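Local structure of kcn28 (Kitasatospora, 6J31) at residues M9-S14 and Y37-S42; T130-E135 and F192-A197; K229-S234 and A296-T301; V319-A324 and R341-A346. The protein is a two-domain protein of the GT-B clan whose C-terminal half resembles the erythromycin biosynthesis protein CIII. All coordinates share one frame; numbering follows the deposited sequence.

Contact 1 (M9-S14 and Y37-S42); sequences MVSVPS and YANDPS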
loop_
_atom_site.group_PDB
_atom_site.type_symbol
_atom_site.label_atom_id
_atom_site.label_comp_id
_atom_site.label_asym_id
_atom_site.label_seq_id
_atom_site.Cartn_x
_atom_site.Cartn_y
_atom_site.Cartn_z
ATOM N N MET A 9 -1.241 -14.583 10.985
ATOM C CA MET A 9 -1.271 -13.549 9.965
ATOM C C MET A 9 -1.239 -14.213 8.594
ATOM O O MET A 9 -0.526 -15.202 8.392
ATOM C CB MET A 9 -0.081 -12.599 10.132
ATOM C CG MET A 9 0.073 -11.556 9.036
ATOM S SD MET A 9 -1.293 -10.391 8.947
ATOM C CE MET A 9 -0.826 -9.433 7.506
ATOM N N VAL A 10 -2.060 -13.711 7.672
ATOM C CA VAL A 10 -2.112 -14.213 6.303
ATOM C C VAL A 10 -2.035 -13.024 5.356
ATOM O O VAL A 10 -2.749 -12.032 5.537
ATOM C CB VAL A 10 -3.394 -15.031 6.029
ATOM C CG1 VAL A 10 -3.308 -15.721 4.671
ATOM C CG2 VAL A 10 -3.653 -16.047 7.141
ATOM N N SER A 11 -1.175 -13.120 4.349
ATOM C CA SER A 11 -1.084 -12.076 3.340
ATOM C C SER A 11 -0.722 -12.719 2.009
ATOM O O SER A 11 -0.770 -13.942 1.854
ATOM C CB SER A 11 -0.085 -10.982 3.729
ATOM O OG SER A 11 -0.215 -9.874 2.850
ATOM N N VAL A 12 -0.386 -11.874 1.041
ATOM C CA VAL A 12 -0.094 -12.306 -0.322
ATOM C C VAL A 12 1.277 -11.765 -0.703
ATOM O O VAL A 12 1.773 -10.804 -0.092
ATOM C CB VAL A 12 -1.181 -11.820 -1.309
ATOM C CG1 VAL A 12 -2.553 -12.308 -0.862
ATOM C CG2 VAL A 12 -1.152 -10.304 -1.414
ATOM N N PRO A 13 1.919 -12.352 -1.721
ATOM C CA PRO A 13 3.265 -11.896 -2.101
ATOM C C PRO A 13 3.305 -10.572 -2.855
ATOM O O PRO A 13 4.405 -10.031 -3.036
ATOM C CB PRO A 13 3.776 -13.044 -2.985
ATOM C CG PRO A 13 2.541 -13.627 -3.573
ATOM C CD PRO A 13 1.513 -13.550 -2.483
ATOM N N SER A 14 2.164 -10.026 -3.286
ATOM C CA SER A 14 2.161 -8.739 -3.976
ATOM C C SER A 14 2.797 -7.663 -3.102
ATOM O O SER A 14 2.634 -7.659 -1.878
ATOM C CB SER A 14 0.734 -8.344 -4.354
ATOM O OG SER A 14 0.112 -9.359 -5.123
ATOM N N TYR A 37 2.760 -16.786 10.186
ATOM C CA TYR A 37 2.552 -15.893 9.052
ATOM C C TYR A 37 2.482 -16.740 7.788
ATOM O O TYR A 37 3.498 -17.286 7.344
ATOM C CB TYR A 37 3.672 -14.852 8.979
ATOM C CG TYR A 37 3.408 -13.671 8.071
ATOM C CD1 TYR A 37 2.501 -13.751 7.018
ATOM C CD2 TYR A 37 4.062 -12.466 8.277
ATOM C CE1 TYR A 37 2.268 -12.669 6.196
ATOM C CE2 TYR A 37 3.832 -11.380 7.459
ATOM C CZ TYR A 37 2.934 -11.487 6.423
ATOM O OH TYR A 37 2.703 -10.400 5.609
ATOM N N ALA A 38 1.290 -16.836 7.209
ATOM C CA ALA A 38 1.072 -17.602 5.991
ATOM C C ALA A 38 1.263 -16.696 4.784
ATOM O O ALA A 38 0.593 -15.664 4.663
ATOM C CB ALA A 38 -0.323 -18.224 5.981
ATOM N N ASN A 39 2.181 -17.075 3.900
ATOM C CA ASN A 39 2.411 -16.320 2.680
ATOM C C ASN A 39 3.190 -17.194 1.707
ATOM O O ASN A 39 3.694 -18.261 2.065
ATOM C CB ASN A 39 3.146 -15.010 2.969
ATOM C CG ASN A 39 2.759 -13.910 2.006
ATOM O OD1 ASN A 39 2.457 -14.167 0.839
ATOM N ND2 ASN A 39 2.728 -12.678 2.500
ATOM N N ASP A 40 3.284 -16.720 0.469
ATOM C CA ASP A 40 4.019 -17.441 -0.558
ATOM C C ASP A 40 5.506 -17.479 -0.208
ATOM O O ASP A 40 6.039 -16.515 0.344
ATOM C CB ASP A 40 3.803 -16.779 -1.919
ATOM C CG ASP A 40 4.382 -17.589 -3.071
ATOM O OD1 ASP A 40 5.623 -17.605 -3.222
ATOM O OD2 ASP A 40 3.597 -18.199 -3.835
ATOM N N PRO A 41 6.198 -18.587 -0.489
ATOM C CA PRO A 41 7.628 -18.656 -0.154
ATOM C C PRO A 41 8.477 -17.613 -0.860
ATOM O O PRO A 41 9.593 -17.340 -0.406
ATOM C CB PRO A 41 8.019 -20.076 -0.589
ATOM C CG PRO A 41 6.746 -20.842 -0.543
ATOM C CD PRO A 41 5.692 -19.875 -0.990
ATOM N N SER A 42 7.979 -16.988 -1.926
ATOM C CA SER A 42 8.770 -15.969 -2.604
ATOM C C SER A 42 9.103 -14.786 -1.703
ATOM O O SER A 42 10.058 -14.057 -1.987
ATOM C CB SER A 42 8.040 -15.491 -3.857
ATOM O OG SER A 42 6.820 -14.864 -3.521
#
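M9 and Y37 lie side by side and point the same way, with the methionine laid over one face of the phenol ring. M9 CG sits 3.7 Å from the centroid of the Y37 ring and 9° off its normal, a CH-pi contact; SD follows higher above the same ring, making a more distant Met-aromatic contact. CG stands anti to the backbone N (chi1 174°), and the bend at chi2 then lifts the sulfur over the phenol. At the ring edge the touching atom is S11 CB, 3.4 Å from Y37 OH, a hydroxyl that is buried without a hydrogen-bond partner in the model. S11 OG is held instead by the backbone O of H17.

Farther along, the N39 amide links the two segments weakly: ND2 reaches V12 O at 3.3 Å, while OD1 turns back to D40 N at 2.7 Å. D40 OD1 takes S42 N on its anti lone pair, closing an Asx turn, and S42 OG approaches the same oxygen from above the carboxylate plane.

Two backbone bonds, A38 N to M9 O (2.7 Å) and S11 N to A38 O (3.1 Å), are the pattern of a parallel pairing: A38 is bonded to the residues on both sides of V10. V10 and A38 turn to the other face, against L92 of helix 74-96. Strands 6-10 and 34-39, linked through helix 22-30, form a beta-alpha-beta unit, as in Rossmann-like domains.

Contact 2 (T130-E135 and F192-A197); sequences TWVMPE and FLQPDA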
loop_
_atom_site.group_PDB
_atom_site.type_symbol
_atom_site.label_atom_id
_atom_site.label_comp_id
_atom_site.label_asym_id
_atom_site.label_seq_id
_atom_site.Cartn_x
_atom_site.Cartn_y
_atom_site.Cartn_z
ATOM N N THR A 130 -4.173 0.114 2.502
ATOM C CA THR A 130 -4.554 1.386 1.906
ATOM C C THR A 130 -5.981 1.692 2.347
ATOM O O THR A 130 -6.563 0.981 3.171
ATOM C CB THR A 130 -4.393 1.355 0.379
ATOM O OG1 THR A 130 -4.574 2.675 -0.146
ATOM C CG2 THR A 130 -5.414 0.421 -0.255
ATOM N N TRP A 131 -6.552 2.761 1.804
ATOM C CA TRP A 131 -7.887 3.154 2.221
ATOM C C TRP A 131 -8.920 2.110 1.808
ATOM O O TRP A 131 -8.727 1.348 0.857
ATOM C CB TRP A 131 -8.256 4.525 1.652
ATOM C CG TRP A 131 -7.966 4.752 0.191
ATOM C CD1 TRP A 131 -6.836 5.307 -0.340
ATOM C CD2 TRP A 131 -8.831 4.471 -0.922
ATOM N NE1 TRP A 131 -6.937 5.379 -1.707
ATOM C CE2 TRP A 131 -8.150 4.873 -2.092
ATOM C CE3 TRP A 131 -10.110 3.913 -1.044
ATOM C CZ2 TRP A 131 -8.704 4.734 -3.365
ATOM C CZ3 TRP A 131 -10.659 3.777 -2.312
ATOM C CH2 TRP A 131 -9.955 4.185 -3.453
ATOM N N VAL A 132 -10.013 2.062 2.559
ATOM C CA VAL A 132 -11.053 1.078 2.352
ATOM C C VAL A 132 -12.196 1.708 1.563
ATOM O O VAL A 132 -12.265 2.921 1.380
ATOM C CB VAL A 132 -11.560 0.493 3.692
ATOM C CG1 VAL A 132 -10.425 -0.200 4.434
ATOM C CG2 VAL A 132 -12.183 1.593 4.546
ATOM N N MET A 133 -13.116 0.870 1.089
ATOM C CA MET A 133 -14.261 1.330 0.311
ATOM C C MET A 133 -15.499 1.236 1.183
ATOM O O MET A 133 -16.034 0.133 1.381
ATOM C CB MET A 133 -14.439 0.491 -0.954
ATOM C CG MET A 133 -13.993 -0.944 -0.793
ATOM S SD MET A 133 -12.658 -1.324 -1.935
ATOM C CE MET A 133 -12.695 0.158 -2.913
ATOM N N PRO A 134 -16.001 2.343 1.721
ATOM C CA PRO A 134 -17.158 2.254 2.612
ATOM C C PRO A 134 -18.409 1.836 1.859
ATOM O O PRO A 134 -18.494 1.907 0.631
ATOM C CB PRO A 134 -17.293 3.679 3.161
ATOM C CG PRO A 134 -16.676 4.544 2.109
ATOM C CD PRO A 134 -15.558 3.732 1.512
ATOM N N GLU A 135 -19.398 1.398 2.633
ATOM C CA GLU A 135 -20.678 0.958 2.094
ATOM C C GLU A 135 -21.471 2.148 1.564
ATOM O O GLU A 135 -22.647 2.325 1.900
ATOM C CB GLU A 135 -21.470 0.198 3.158
ATOM C CG GLU A 135 -20.644 -0.333 4.321
ATOM C CD GLU A 135 -20.383 0.727 5.376
ATOM O OE1 GLU A 135 -20.934 1.841 5.242
ATOM O OE2 GLU A 135 -19.624 0.450 6.329
ATOM N N PHE A 192 -7.091 11.265 7.152
ATOM C CA PHE A 192 -7.018 12.276 6.102
ATOM C C PHE A 192 -6.537 11.717 4.764
ATOM O O PHE A 192 -6.526 12.464 3.779
ATOM C CB PHE A 192 -6.142 13.462 6.536
ATOM C CG PHE A 192 -4.701 13.120 6.819
ATOM C CD1 PHE A 192 -3.805 12.893 5.784
ATOM C CD2 PHE A 192 -4.230 13.080 8.120
ATOM C CE1 PHE A 192 -2.479 12.593 6.046
ATOM C CE2 PHE A 192 -2.903 12.783 8.388
ATOM C CZ PHE A 192 -2.027 12.539 7.350
ATOM N N LEU A 193 -6.126 10.447 4.706
ATOM C CA LEU A 193 -5.818 9.773 3.448
ATOM C C LEU A 193 -6.908 8.794 3.029
ATOM O O LEU A 193 -6.729 8.068 2.046
ATOM C CB LEU A 193 -4.477 9.036 3.543
ATOM C CG LEU A 193 -3.220 9.903 3.626
ATOM C CD1 LEU A 193 -1.945 9.061 3.553
ATOM C CD2 LEU A 193 -3.237 10.973 2.534
ATOM N N GLN A 194 -8.046 8.787 3.730
ATOM C CA GLN A 194 -9.163 7.916 3.401
ATOM C C GLN A 194 -10.231 8.724 2.689
ATOM O O GLN A 194 -10.816 9.630 3.302
ATOM C CB GLN A 194 -9.743 7.277 4.660
ATOM C CG GLN A 194 -11.116 6.627 4.462
ATOM C CD GLN A 194 -11.038 5.298 3.721
ATOM O OE1 GLN A 194 -10.315 4.391 4.129
ATOM N NE2 GLN A 194 -11.792 5.176 2.641
ATOM N N PRO A 195 -10.514 8.456 1.420
ATOM C CA PRO A 195 -11.608 9.167 0.753
ATOM C C PRO A 195 -12.936 8.824 1.412
ATOM O O PRO A 195 -13.168 7.685 1.823
ATOM C CB PRO A 195 -11.542 8.660 -0.694
ATOM C CG PRO A 195 -10.187 8.038 -0.840
ATOM C CD PRO A 195 -9.797 7.547 0.515
ATOM N N ASP A 196 -13.794 9.836 1.534
ATOM C CA ASP A 196 -15.124 9.694 2.127
ATOM C C ASP A 196 -15.060 9.030 3.500
ATOM O O ASP A 196 -15.805 8.097 3.804
ATOM C CB ASP A 196 -16.057 8.917 1.194
ATOM C CG ASP A 196 -16.297 9.630 -0.119
ATOM O OD1 ASP A 196 -16.628 10.833 -0.096
ATOM O OD2 ASP A 196 -16.154 8.987 -1.177
ATOM N N ALA A 197 -14.177 9.550 4.356
ATOM C CA ALA A 197 -14.066 9.015 5.705
ATOM C C ALA A 197 -15.373 9.141 6.477
ATOM O O ALA A 197 -15.551 8.453 7.489
ATOM C CB ALA A 197 -12.929 9.715 6.454
#
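W131 and Q194 bring their CA atoms to 5.1 Å where two loop segments run almost in the same direction, 12° apart end to end, yet the polar link is made by a side chain.

The Q194 amide pairs with the N-H and C=O of V132, as a neighbouring strand would. OE1 accepts V132 N at 2.8 Å on an in-plane lone pair, and NE2 donates to V132 O at 2.6 Å. The second N-H of NE2 goes to P195 O, 3.0 Å away. Three bonds lying close to one plane fix the rotation of this amide. A bend at chi2 (75°) folds the chain toward V132.

P195 crosses W131 at about a right angle. Its CD lies over the indole face, 3.6 Å from the centroid of the five-membered ring of W131, a CH-pi contact. The indole is tethered elsewhere, NE1 being hydrogen-bonded to N330 OD1. T130, just before W131, touches the bound (2E,2'E)-3,3'-(1,2-phenylene)di(prop-2-enoic acid).

W131 and P195 both pack on A329 of helix 327-336, W131 and L193 touch M305 of helix 305-314, and V132 and Q194 rest on F205 and F207 of strand 205-207.

Contact 3 (K229-S234 and A296-T301); sequences KVALVS and ADVFVT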
loop_
_atom_site.group_PDB
_atom_site.type_symbol
_atom_site.label_atom_id
_atom_site.label_comp_id
_atom_site.label_asym_id
_atom_site.label_seq_id
_atom_site.Cartn_x
_atom_site.Cartn_y
_atom_site.Cartn_z
ATOM N N LYS A 229 19.052 22.621 -3.005
ATOM C CA LYS A 229 17.796 21.895 -2.909
ATOM C C LYS A 229 17.957 20.514 -3.529
ATOM O O LYS A 229 18.741 20.325 -4.461
ATOM C CB LYS A 229 16.655 22.660 -3.594
ATOM C CG LYS A 229 16.373 24.025 -2.977
ATOM C CD LYS A 229 15.043 24.063 -2.239
ATOM C CE LYS A 229 14.891 25.361 -1.455
ATOM N NZ LYS A 229 13.488 25.595 -1.014
ATOM N N VAL A 230 17.223 19.543 -2.985
ATOM C CA VAL A 230 17.311 18.152 -3.412
ATOM C C VAL A 230 15.931 17.681 -3.847
ATOM O O VAL A 230 14.944 17.883 -3.130
ATOM C CB VAL A 230 17.862 17.254 -2.291
ATOM C CG1 VAL A 230 17.690 15.786 -2.645
ATOM C CG2 VAL A 230 19.319 17.583 -2.022
ATOM N N ALA A 231 15.870 17.030 -5.003
ATOM C CA ALA A 231 14.652 16.428 -5.516
ATOM C C ALA A 231 14.853 14.932 -5.689
ATOM O O ALA A 231 15.904 14.491 -6.161
ATOM C CB ALA A 231 14.251 17.048 -6.849
ATOM N N LEU A 232 13.839 14.153 -5.318
ATOM C CA LEU A 232 13.839 12.713 -5.532
ATOM C C LEU A 232 12.700 12.356 -6.475
ATOM O O LEU A 232 11.550 12.737 -6.235
ATOM C CB LEU A 232 13.692 11.946 -4.214
ATOM C CG LEU A 232 13.424 10.445 -4.381
ATOM C CD1 LEU A 232 14.607 9.741 -5.046
ATOM C CD2 LEU A 232 13.076 9.787 -3.055
ATOM N N VAL A 233 13.024 11.651 -7.554
ATOM C CA VAL A 233 12.032 11.150 -8.500
ATOM C C VAL A 233 12.024 9.633 -8.386
ATOM O O VAL A 233 13.015 8.969 -8.713
ATOM C CB VAL A 233 12.331 11.592 -9.939
ATOM C CG1 VAL A 233 11.321 10.972 -10.904
ATOM C CG2 VAL A 233 12.320 13.104 -10.045
ATOM N N SER A 234 10.906 9.081 -7.919
ATOM C CA SER A 234 10.803 7.638 -7.713
ATOM C C SER A 234 9.352 7.232 -7.942
ATOM O O SER A 234 8.500 7.454 -7.078
ATOM C CB SER A 234 11.275 7.248 -6.319
ATOM O OG SER A 234 11.441 5.844 -6.211
ATOM N N ALA A 296 15.445 15.618 1.190
ATOM C CA ALA A 296 14.729 16.042 -0.003
ATOM C C ALA A 296 13.904 17.303 0.238
ATOM O O ALA A 296 13.373 17.536 1.329
ATOM C CB ALA A 296 13.818 14.920 -0.502
ATOM N N ASP A 297 13.792 18.115 -0.813
ATOM C CA ASP A 297 12.912 19.273 -0.811
ATOM C C ASP A 297 11.639 19.051 -1.616
ATOM O O ASP A 297 10.665 19.785 -1.419
ATOM C CB ASP A 297 13.659 20.501 -1.352
ATOM C CG ASP A 297 14.856 20.882 -0.489
ATOM O OD1 ASP A 297 14.644 21.480 0.587
ATOM O OD2 ASP A 297 16.007 20.584 -0.875
ATOM N N VAL A 298 11.625 18.063 -2.509
ATOM C CA VAL A 298 10.425 17.677 -3.240
ATOM C C VAL A 298 10.557 16.208 -3.608
ATOM O O VAL A 298 11.664 15.675 -3.715
ATOM C CB VAL A 298 10.180 18.557 -4.491
ATOM C CG1 VAL A 298 11.131 18.186 -5.598
ATOM C CG2 VAL A 298 8.741 18.420 -4.965
ATOM N N PHE A 299 9.415 15.546 -3.775
ATOM C CA PHE A 299 9.352 14.113 -4.028
ATOM C C PHE A 299 8.358 13.873 -5.154
ATOM O O PHE A 299 7.185 14.235 -5.030
ATOM C CB PHE A 299 8.942 13.371 -2.748
ATOM C CG PHE A 299 8.814 11.880 -2.900
ATOM C CD1 PHE A 299 9.527 11.188 -3.861
ATOM C CD2 PHE A 299 7.979 11.166 -2.053
ATOM C CE1 PHE A 299 9.402 9.814 -3.983
ATOM C CE2 PHE A 299 7.851 9.794 -2.166
ATOM C CZ PHE A 299 8.562 9.116 -3.131
ATOM N N VAL A 300 8.822 13.289 -6.254
ATOM C CA VAL A 300 7.963 12.969 -7.390
ATOM C C VAL A 300 7.680 11.472 -7.373
ATOM O O VAL A 300 8.604 10.660 -7.500
ATOM C CB VAL A 300 8.600 13.391 -8.722
ATOM C CG1 VAL A 300 7.619 13.162 -9.861
ATOM C CG2 VAL A 300 9.052 14.840 -8.668
ATOM N N THR A 301 6.406 11.105 -7.223
ATOM C CA THR A 301 6.000 9.716 -7.053
ATOM C C THR A 301 4.732 9.458 -7.857
ATOM O O THR A 301 4.056 10.390 -8.299
ATOM C CB THR A 301 5.764 9.377 -5.571
ATOM O OG1 THR A 301 5.226 8.053 -5.454
ATOM C CG2 THR A 301 4.795 10.373 -4.946
HETATM O O HOH W 1 12.777 23.644 0.686
#
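D297 and V230 lock the start of this strand pair through main chain and carboxylate together. D297 N donates to V230 O at 2.6 Å, and D297 OD2 receives V230 N, also at 2.6 Å, on its anti lone pair. The carboxylate thus takes the place that a main-chain carbonyl would fill in a regular sheet. V230 O also takes a weak bond from V298 N (3.4 Å); from L232 on the backbone bonds are regular: L232 N to V298 O, V300 N to L232 O at 2.8 Å, and S234 N to V300 O at 2.8 Å.

The charged interaction is indirect. K229 NZ stays beyond salt-bridge range of D297 OD1, but a water accepts from K229 NZ at 2.7 Å and donates to D297 OD1. The two side chains cross at about a right angle, K229 CD against D297 CG.

Apolar contacts alternate between the two faces. A231 CB meets V298 CG1 at 3.5 Å, and V233 lies alongside V300, on the face packed by helix 243-253. On the other face L232 CD2 comes 3.8 Å from F299 CE1. The F299 ring turns its edge to L232 O and S234 CB, and L293 of helix 289-294 touches both L232 and F299.

Strands 229-234 and 298-301 are the first and fourth in a 3-2-1-4-5-6 sheet, neighbours at the topological switch point of a Rossmann-like sheet, here in the C-terminal domain of a GT-B fold.

Contact 4 (V319-A324 and R341-A346); sequences VVAPQA and RRIDIA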
loop_
_atom_site.group_PDB
_atom_site.type_symbol
_atom_site.label_atom_id
_atom_site.label_comp_id
_atom_site.label_asym_id
_atom_site.label_seq_id
_atom_site.Cartn_x
_atom_site.Cartn_y
_atom_site.Cartn_z
ATOM N N VAL A 319 5.005 15.883 -5.924
ATOM C CA VAL A 319 4.395 15.981 -7.243
ATOM C C VAL A 319 3.914 14.584 -7.605
ATOM O O VAL A 319 4.716 13.647 -7.687
ATOM C CB VAL A 319 5.384 16.523 -8.288
ATOM C CG1 VAL A 319 4.761 16.485 -9.673
ATOM C CG2 VAL A 319 5.813 17.939 -7.933
ATOM N N VAL A 320 2.607 14.429 -7.786
ATOM C CA VAL A 320 1.979 13.119 -7.904
ATOM C C VAL A 320 1.564 12.893 -9.351
ATOM O O VAL A 320 0.965 13.775 -9.977
ATOM C CB VAL A 320 0.770 12.995 -6.961
ATOM C CG1 VAL A 320 0.222 11.583 -6.992
ATOM C CG2 VAL A 320 1.160 13.392 -5.552
ATOM N N ALA A 321 1.877 11.705 -9.877
ATOM C CA ALA A 321 1.531 11.302 -11.239
ATOM C C ALA A 321 0.746 9.999 -11.154
ATOM O O ALA A 321 1.299 8.912 -11.379
ATOM C CB ALA A 321 2.773 11.142 -12.114
ATOM N N PRO A 322 -0.546 10.068 -10.845
ATOM C CA PRO A 322 -1.315 8.841 -10.615
ATOM C C PRO A 322 -1.498 8.040 -11.893
ATOM O O PRO A 322 -1.620 8.589 -12.991
ATOM C CB PRO A 322 -2.657 9.363 -10.091
ATOM C CG PRO A 322 -2.776 10.718 -10.714
ATOM C CD PRO A 322 -1.379 11.275 -10.708
ATOM N N GLN A 323 -1.514 6.716 -11.735
ATOM C CA GLN A 323 -1.712 5.816 -12.865
ATOM C C GLN A 323 -2.583 4.628 -12.467
ATOM O O GLN A 323 -3.683 4.453 -12.997
ATOM C CB GLN A 323 -0.360 5.334 -13.411
ATOM C CG GLN A 323 0.643 6.457 -13.686
ATOM C CD GLN A 323 1.453 6.254 -14.948
ATOM O OE1 GLN A 323 1.218 5.316 -15.708
ATOM N NE2 GLN A 323 2.420 7.139 -15.177
ATOM N N ALA A 324 -2.102 3.811 -11.532
ATOM C CA ALA A 324 -2.791 2.579 -11.176
ATOM C C ALA A 324 -4.072 2.889 -10.401
ATOM O O ALA A 324 -4.379 4.038 -10.083
ATOM C CB ALA A 324 -1.865 1.667 -10.374
ATOM N N ARG A 341 1.032 18.684 -5.911
ATOM C CA ARG A 341 0.581 19.097 -7.231
ATOM C C ARG A 341 0.412 17.837 -8.068
ATOM O O ARG A 341 1.244 16.926 -7.995
ATOM C CB ARG A 341 1.604 20.025 -7.900
ATOM C CG ARG A 341 1.662 21.459 -7.368
ATOM C CD ARG A 341 1.191 22.505 -8.364
ATOM N NE ARG A 341 1.761 23.820 -8.062
ATOM C CZ ARG A 341 1.527 24.527 -6.959
ATOM N NH1 ARG A 341 0.721 24.060 -6.014
ATOM N NH2 ARG A 341 2.112 25.708 -6.801
ATOM N N ARG A 342 -0.662 17.767 -8.848
ATOM C CA ARG A 342 -0.917 16.612 -9.699
ATOM C C ARG A 342 -0.519 16.908 -11.142
ATOM O O ARG A 342 -0.794 17.994 -11.661
ATOM C CB ARG A 342 -2.390 16.202 -9.622
ATOM C CG ARG A 342 -2.757 14.980 -10.446
ATOM C CD ARG A 342 -4.192 14.559 -10.173
ATOM N NE ARG A 342 -4.601 13.421 -10.991
ATOM C CZ ARG A 342 -5.703 12.705 -10.781
ATOM N NH1 ARG A 342 -6.514 13.008 -9.776
ATOM N NH2 ARG A 342 -5.995 11.684 -11.578
ATOM N N ILE A 343 0.145 15.941 -11.784
ATOM C CA ILE A 343 0.548 16.048 -13.182
ATOM C C ILE A 343 0.230 14.743 -13.902
ATOM O O ILE A 343 0.019 13.698 -13.283
ATOM C CB ILE A 343 2.047 16.379 -13.354
ATOM C CG1 ILE A 343 2.908 15.192 -12.917
ATOM C CG2 ILE A 343 2.419 17.632 -12.582
ATOM C CD1 ILE A 343 4.380 15.390 -13.180
ATOM N N ASP A 344 0.190 14.819 -15.231
ATOM C CA ASP A 344 0.031 13.653 -16.094
ATOM C C ASP A 344 1.335 13.426 -16.848
ATOM O O ASP A 344 1.805 14.320 -17.560
ATOM C CB ASP A 344 -1.130 13.836 -17.076
ATOM C CG ASP A 344 -1.497 12.545 -17.809
ATOM O OD1 ASP A 344 -0.644 11.640 -17.930
ATOM O OD2 ASP A 344 -2.651 12.437 -18.275
ATOM N N ILE A 345 1.912 12.231 -16.690
ATOM C CA ILE A 345 3.195 11.915 -17.314
ATOM C C ILE A 345 3.112 12.038 -18.830
ATOM O O ILE A 345 4.078 12.455 -19.484
ATOM C CB ILE A 345 3.659 10.510 -16.882
ATOM C CG1 ILE A 345 4.585 10.606 -15.672
ATOM C CG2 ILE A 345 4.340 9.767 -18.028
ATOM C CD1 ILE A 345 5.157 9.284 -15.257
ATOM N N ALA A 346 1.960 11.697 -19.412
ATOM C CA ALA A 346 1.810 11.768 -20.862
ATOM C C ALA A 346 1.906 13.204 -21.363
ATOM O O ALA A 346 2.573 13.472 -22.370
ATOM C CB ALA A 346 0.480 11.143 -21.282
#
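P322 lies over one face of the R342 guanidinium, crossing the arginine side chain at about a right angle. Its CG is 3.3 Å from R342 NE and 3.5 Å from R342 NH2, so the pyrrolidine carbon lies over the NE, CZ and NH2 part of the flat group. R342 arrives there by running extended from CG to NE, with CG anti to the backbone N (chi1 -178°). The guanidinium is also bound through NH1, in a salt bridge to E332 of helix 327-336. The other flat group, the Q323 amide, packs its NE2 against I345 CD1 at 3.5 Å, a van der Waals contact.

Beside V319 the aliphatic side chains pack: V319 CG1 meets I343 CD1 at 3.7 Å, the two side chains crossing at about a right angle, and A321 CB sits 4.0 Å from I345 CG1. From helix 350-362, A356 and L360 pack on V319 and L353 on I343, while I345 packs on L235 and Q242. V320 faces helix 327-336 through A331 and V334.

Two backbone bonds set the parallel register: V320 N to R341 O (2.9 Å) and I343 N to V320 O (2.9 Å). Beyond them the segments diverge, end-to-end directions differing by 47°, and D344 OD1 takes A346 N in an Asx turn.

The chemistry is therefore divided. V319, V320, A321 and I343 are buried, I345 less so, whereas the exposed arginines of the outermost strand, 340-342, pair with E359 (R341) and E332 (R342), so the charge of both is met by carboxylates of the flanking helices rather than across the strand pair.

In the fold
Contacts 1 and 3 lie on opposite sides of the chain's centre, their own centres about 32 Å apart, one in each parallel sheet. Contacts 3 and 4 share a sheet and join directly: V319 N lies 2.9 Å from F299 O, and A321 N 3.0 Å from T301 O, both probable hydrogen bonds between adjacent strands. Contact 2 belongs to loops of the N-terminal sheet but leans on helices 305-314 and 327-336, the latter linking the strands of contact 4. The bound (2E,2'E)-3,3'-(1,2-phenylene)di(prop-2-enoic acid) touches T130 of contact 2; the side chains of W131, V12 and Q323 are about 7, 8 and 13 Å from it. N325, directly after segment 319-324, also lines that pocket.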